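Local coordinates for protein dihydropteroate synthase 2 (PDB 2VP8) that belongs to the dihydropteroate synthase family but probably lacks synthase activity and appears to bind the pterin substrate very weakly, though it can apparently bind the inhibitor dapsone, at residues E290-A293 and T294-L298; E109-R112 and G113-D117. All coordinates share one frame; numbering follows the deposited sequence.

In the fold
Along the chain from the N terminus, contact 2 (109-117) comes first, at the C-terminal end of helix 98-114, where the chain turns to enter strand 119-123 of the TIM barrel. Contact 1 (290-298) follows much later, where strand 285-288 gives way to the last helix, 291-306. Each is local and closes no long loop; the two lie in series, neither nested nor crossing, with centres about 23 Å apart and nearest atoms about 12 Å apart. Helix 65-76 and its end connect their surroundings: W110, L111 and Y115 pack on that helix, while V291 and A292 touch D77 just beyond it. Contact 1 also reaches the second subunit.

Contact 1: E290-A293 and T294-L298; sequences EVAA and TRRVL
T294 folds back onto E290 at the start of helix 291-306, the helix that follows strand 285-288 in the TIM barrel. E290 is the N-cap of this helix, and T294 OG1 separately binds its carbonyl. In the cap, E290 OE2 accepts from A293 N at 2.7 Å, on the syn side of the carboxylate and 28° out of its plane. In the second bond, T294 OG1 donates to E290 O at 3.2 Å. With its OG1 beside the backbone N (chi1 -58°), T294 turns the hydroxyl back to the preceding turn.

Backbone bonds of the first helical turns follow, from R295 N to V291 O at 2.8 Å, from R296 N to A292 O and from V297 N to A293 O.

Apolar packing falls to the buried flank, where V291 meets strand 43-49, T294 meets V288, and V297 and L298 lie against helix 267-280.

Two arginines flank A292 on the remaining side. R295 NE forms a salt bridge with E299, and R295 NH1 donates to D77 O; R296 NE forms a salt bridge with E269 of the second subunit. The D77 bond ties this turn to the loop after helix 65-76, and the E269 bond to the dimer partner. A292 CB is 3.9 Å from R295 NH1, and the R296 chain, bent at chi3 (-69°), lays its guanidinium with one face over A292 O, which sits beneath the centre of the group.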
loop_
_atom_site.group_PDB
_atom_site.type_symbol
_atom_site.label_atom_id
_atom_site.label_comp_id
_atom_site.label_asym_id
_atom_site.label_seq_id
_atom_site.Cartn_x
_atom_site.Cartn_y
_atom_site.Cartn_z
ATOM N N GLU B 290 -9.445 10.529 -8.208
ATOM C CA GLU B 290 -10.394 9.782 -7.393
ATOM C C GLU B 290 -10.058 9.987 -5.933
ATOM O O GLU B 290 -9.060 9.443 -5.421
ATOM C CB GLU B 290 -10.356 8.284 -7.724
ATOM C CG GLU B 290 -11.745 7.623 -7.860
ATOM C CD GLU B 290 -12.509 7.470 -6.531
ATOM O OE1 GLU B 290 -13.596 8.085 -6.383
ATOM O OE2 GLU B 290 -12.032 6.734 -5.644
ATOM N N VAL B 291 -10.907 10.762 -5.265
ATOM C CA VAL B 291 -10.698 11.137 -3.869
ATOM C C VAL B 291 -10.983 9.995 -2.894
ATOM O O VAL B 291 -10.171 9.721 -2.023
ATOM C CB VAL B 291 -11.548 12.375 -3.500
ATOM C CG1 VAL B 291 -11.307 12.783 -2.057
ATOM C CG2 VAL B 291 -11.232 13.521 -4.435
ATOM N N ALA B 292 -12.130 9.332 -3.052
ATOM C CA ALA B 292 -12.575 8.293 -2.121
ATOM C C ALA B 292 -11.614 7.089 -1.960
ATOM O O ALA B 292 -11.335 6.668 -0.835
ATOM C CB ALA B 292 -13.981 7.832 -2.472
ATOM N N ALA B 293 -11.114 6.538 -3.069
ATOM C CA ALA B 293 -10.223 5.374 -3.007
ATOM C C ALA B 293 -8.974 5.737 -2.231
ATOM O O ALA B 293 -8.485 4.961 -1.407
ATOM C CB ALA B 293 -9.861 4.875 -4.397
ATOM N N THR B 294 -8.476 6.940 -2.489
ATOM C CA THR B 294 -7.291 7.432 -1.806
ATOM C C THR B 294 -7.602 7.674 -0.337
ATOM O O THR B 294 -6.823 7.274 0.537
ATOM C CB THR B 294 -6.754 8.696 -2.477
ATOM O OG1 THR B 294 -6.465 8.397 -3.849
ATOM C CG2 THR B 294 -5.488 9.176 -1.790
ATOM N N ARG B 295 -8.753 8.280 -0.052
ATOM C CA ARG B 295 -9.094 8.550 1.332
ATOM C C ARG B 295 -9.076 7.262 2.146
ATOM O O ARG B 295 -8.503 7.228 3.242
ATOM C CB ARG B 295 -10.441 9.236 1.469
ATOM C CG ARG B 295 -10.658 9.774 2.877
ATOM C CD ARG B 295 -12.095 10.062 3.161
ATOM N NE ARG B 295 -12.898 8.848 3.166
ATOM C CZ ARG B 295 -13.767 8.517 2.216
ATOM N NH1 ARG B 295 -13.947 9.317 1.165
ATOM N NH2 ARG B 295 -14.457 7.386 2.325
ATOM N N ARG B 296 -9.673 6.206 1.591
ATOM C CA ARG B 296 -9.772 4.922 2.277
ATOM C C ARG B 296 -8.411 4.266 2.529
ATOM O O ARG B 296 -8.224 3.591 3.535
ATOM C CB ARG B 296 -10.741 3.995 1.552
ATOM C CG ARG B 296 -12.187 4.436 1.737
ATOM C CD ARG B 296 -13.183 3.402 1.275
ATOM N NE ARG B 296 -13.158 3.269 -0.176
ATOM C CZ ARG B 296 -14.023 3.843 -1.009
ATOM N NH1 ARG B 296 -15.031 4.587 -0.547
ATOM N NH2 ARG B 296 -13.879 3.653 -2.317
ATOM N N VAL B 297 -7.466 4.474 1.616
ATOM C CA VAL B 297 -6.110 3.960 1.787
ATOM C C VAL B 297 -5.415 4.697 2.935
ATOM O O VAL B 297 -4.912 4.071 3.864
ATOM C CB VAL B 297 -5.289 4.078 0.483
ATOM C CG1 VAL B 297 -3.803 3.928 0.764
ATOM C CG2 VAL B 297 -5.756 3.035 -0.532
ATOM N N LEU B 298 -5.422 6.027 2.871
ATOM C CA LEU B 298 -4.839 6.884 3.905
ATOM C C LEU B 298 -5.444 6.670 5.285
ATOM O O LEU B 298 -4.760 6.824 6.291
ATOM C CB LEU B 298 -4.996 8.350 3.513
ATOM C CG LEU B 298 -4.430 8.690 2.139
ATOM C CD1 LEU B 298 -4.564 10.179 1.902
ATOM C CD2 LEU B 298 -2.974 8.249 2.027
#

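Contact 2: E109-R112 and G113-D117; sequences EWLR and GAYPD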
loop_
_atom_site.group_PDB
_atom_site.type_symbol
_atom_site.label_atom_id
_atom_site.label_comp_id
_atom_site.label_asym_id
_atom_site.label_seq_id
_atom_site.Cartn_x
_atom_site.Cartn_y
_atom_site.Cartn_z
ATOM N N GLU B 109 -13.777 31.890 -7.858
ATOM C CA GLU B 109 -14.767 32.760 -7.225
ATOM C C GLU B 109 -15.969 31.970 -6.740
ATOM O O GLU B 109 -16.389 32.134 -5.596
ATOM C CB GLU B 109 -15.220 33.874 -8.166
ATOM C CG GLU B 109 -14.298 35.084 -8.178
ATOM C CD GLU B 109 -14.839 36.237 -9.005
ATOM O OE1 GLU B 109 -15.883 36.084 -9.683
ATOM O OE2 GLU B 109 -14.212 37.312 -8.975
ATOM N N TRP B 110 -16.508 31.111 -7.609
ATOM C CA TRP B 110 -17.641 30.264 -7.259
ATOM C C TRP B 110 -17.273 29.290 -6.147
ATOM O O TRP B 110 -18.050 29.097 -5.205
ATOM C CB TRP B 110 -18.180 29.480 -8.463
ATOM C CG TRP B 110 -19.197 28.463 -8.022
ATOM C CD1 TRP B 110 -20.526 28.684 -7.783
ATOM C CD2 TRP B 110 -18.958 27.081 -7.708
ATOM N NE1 TRP B 110 -21.130 27.526 -7.366
ATOM C CE2 TRP B 110 -20.193 26.526 -7.308
ATOM C CE3 TRP B 110 -17.823 26.258 -7.738
ATOM C CZ2 TRP B 110 -20.327 25.182 -6.927
ATOM C CZ3 TRP B 110 -17.956 24.918 -7.368
ATOM C CH2 TRP B 110 -19.201 24.396 -6.968
ATOM N N LEU B 111 -16.096 28.681 -6.269
ATOM C CA LEU B 111 -15.655 27.649 -5.341
ATOM C C LEU B 111 -15.540 28.232 -3.943
ATOM O O LEU B 111 -16.042 27.649 -2.982
ATOM C CB LEU B 111 -14.332 27.033 -5.834
ATOM C CG LEU B 111 -13.463 25.966 -5.135
ATOM C CD1 LEU B 111 -14.157 25.146 -4.060
ATOM C CD2 LEU B 111 -12.867 25.054 -6.180
ATOM N N ARG B 112 -14.909 29.400 -3.847
ATOM C CA ARG B 112 -14.746 30.109 -2.580
ATOM C C ARG B 112 -16.110 30.469 -1.989
ATOM O O ARG B 112 -16.293 30.427 -0.767
ATOM C CB ARG B 112 -13.908 31.369 -2.791
ATOM C CG ARG B 112 -13.605 32.173 -1.529
ATOM C CD ARG B 112 -12.248 31.838 -0.968
ATOM N NE ARG B 112 -12.304 30.585 -0.244
ATOM C CZ ARG B 112 -11.277 29.767 -0.036
ATOM N NH1 ARG B 112 -10.061 30.042 -0.495
ATOM N NH2 ARG B 112 -11.490 28.644 0.636
ATOM N N GLY B 113 -17.059 30.809 -2.863
ATOM C CA GLY B 113 -18.416 31.155 -2.457
ATOM C C GLY B 113 -19.129 29.978 -1.825
ATOM O O GLY B 113 -19.772 30.129 -0.781
ATOM N N ALA B 114 -18.998 28.808 -2.455
ATOM C CA ALA B 114 -19.701 27.591 -2.043
ATOM C C ALA B 114 -19.059 26.974 -0.811
ATOM O O ALA B 114 -19.741 26.499 0.096
ATOM C CB ALA B 114 -19.704 26.590 -3.176
ATOM N N TYR B 115 -17.732 26.994 -0.787
ATOM C CA TYR B 115 -16.978 26.387 0.282
ATOM C C TYR B 115 -15.979 27.379 0.851
ATOM O O TYR B 115 -14.813 27.381 0.453
ATOM C CB TYR B 115 -16.260 25.162 -0.251
ATOM C CG TYR B 115 -17.189 24.060 -0.695
ATOM C CD1 TYR B 115 -17.432 23.827 -2.045
ATOM C CD2 TYR B 115 -17.814 23.248 0.238
ATOM C CE1 TYR B 115 -18.275 22.806 -2.451
ATOM C CE2 TYR B 115 -18.654 22.237 -0.153
ATOM C CZ TYR B 115 -18.881 22.014 -1.493
ATOM O OH TYR B 115 -19.734 21.003 -1.851
ATOM N N PRO B 116 -16.432 28.224 1.793
ATOM C CA PRO B 116 -15.601 29.309 2.319
ATOM C C PRO B 116 -14.334 28.816 3.012
ATOM O O PRO B 116 -13.312 29.498 2.964
ATOM C CB PRO B 116 -16.518 30.006 3.333
ATOM C CG PRO B 116 -17.900 29.572 2.979
ATOM C CD PRO B 116 -17.761 28.192 2.427
ATOM N N ASP B 117 -14.398 27.644 3.636
ATOM C CA ASP B 117 -13.281 27.126 4.420
ATOM C C ASP B 117 -12.445 26.091 3.667
ATOM O O ASP B 117 -11.619 25.385 4.262
ATOM C CB ASP B 117 -13.802 26.543 5.732
ATOM C CG ASP B 117 -14.215 27.613 6.710
ATOM O OD1 ASP B 117 -13.330 28.379 7.151
ATOM O OD2 ASP B 117 -15.419 27.696 7.038
#
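W110 and A114, one turn apart, meet through a CH-pi contact in the last turn of helix 98-114, the barrel helix that leads into strand 119-123. The methyl A114 CB lies over one face of the indole, 4.3 Å from the centroid of the W110 six-membered ring and displaced toward its rim; with CG anti to the backbone N (chi1 171°), the side chain runs mostly across the helix axis and turns that face to the methyl. Next to it, L111 CD1 approaches Y115 CD1 at 4.1 Å, the two side chains crossing at a slant. This is the close-packed side: L111 is buried against strands 81-85 and 119-123, and L111 and Y115 share V71 of helix 65-76, while W110 also meets the H72 ring.

Backbone bonds finish the helix, from G113 N to E109 O, from A114 N to W110 O and from Y115 N to L111 O at 2.8 Å. Y115 is then the first residue to leave helical geometry, and P116 CA makes a CA-H...O contact of 3.4 Å to R112 O just past that exit.

On the looser side, the side chains of E109 and D117 are exposed and make no close contact across the turn; G113 and P116 are exposed too but meet it through backbone or CA contacts. R112 bends toward this part, but its bond from NH2 to P116 O is weak, bent at the hydrogen, and doubtful because the place of NH2 is less sure. Its firmer partners are G137 O and D139, both reached by NH1. The chemistry thus implies a helix end fixed by apolar and aromatic contacts inward, with the arginine linking it mainly to the G137-D139 region.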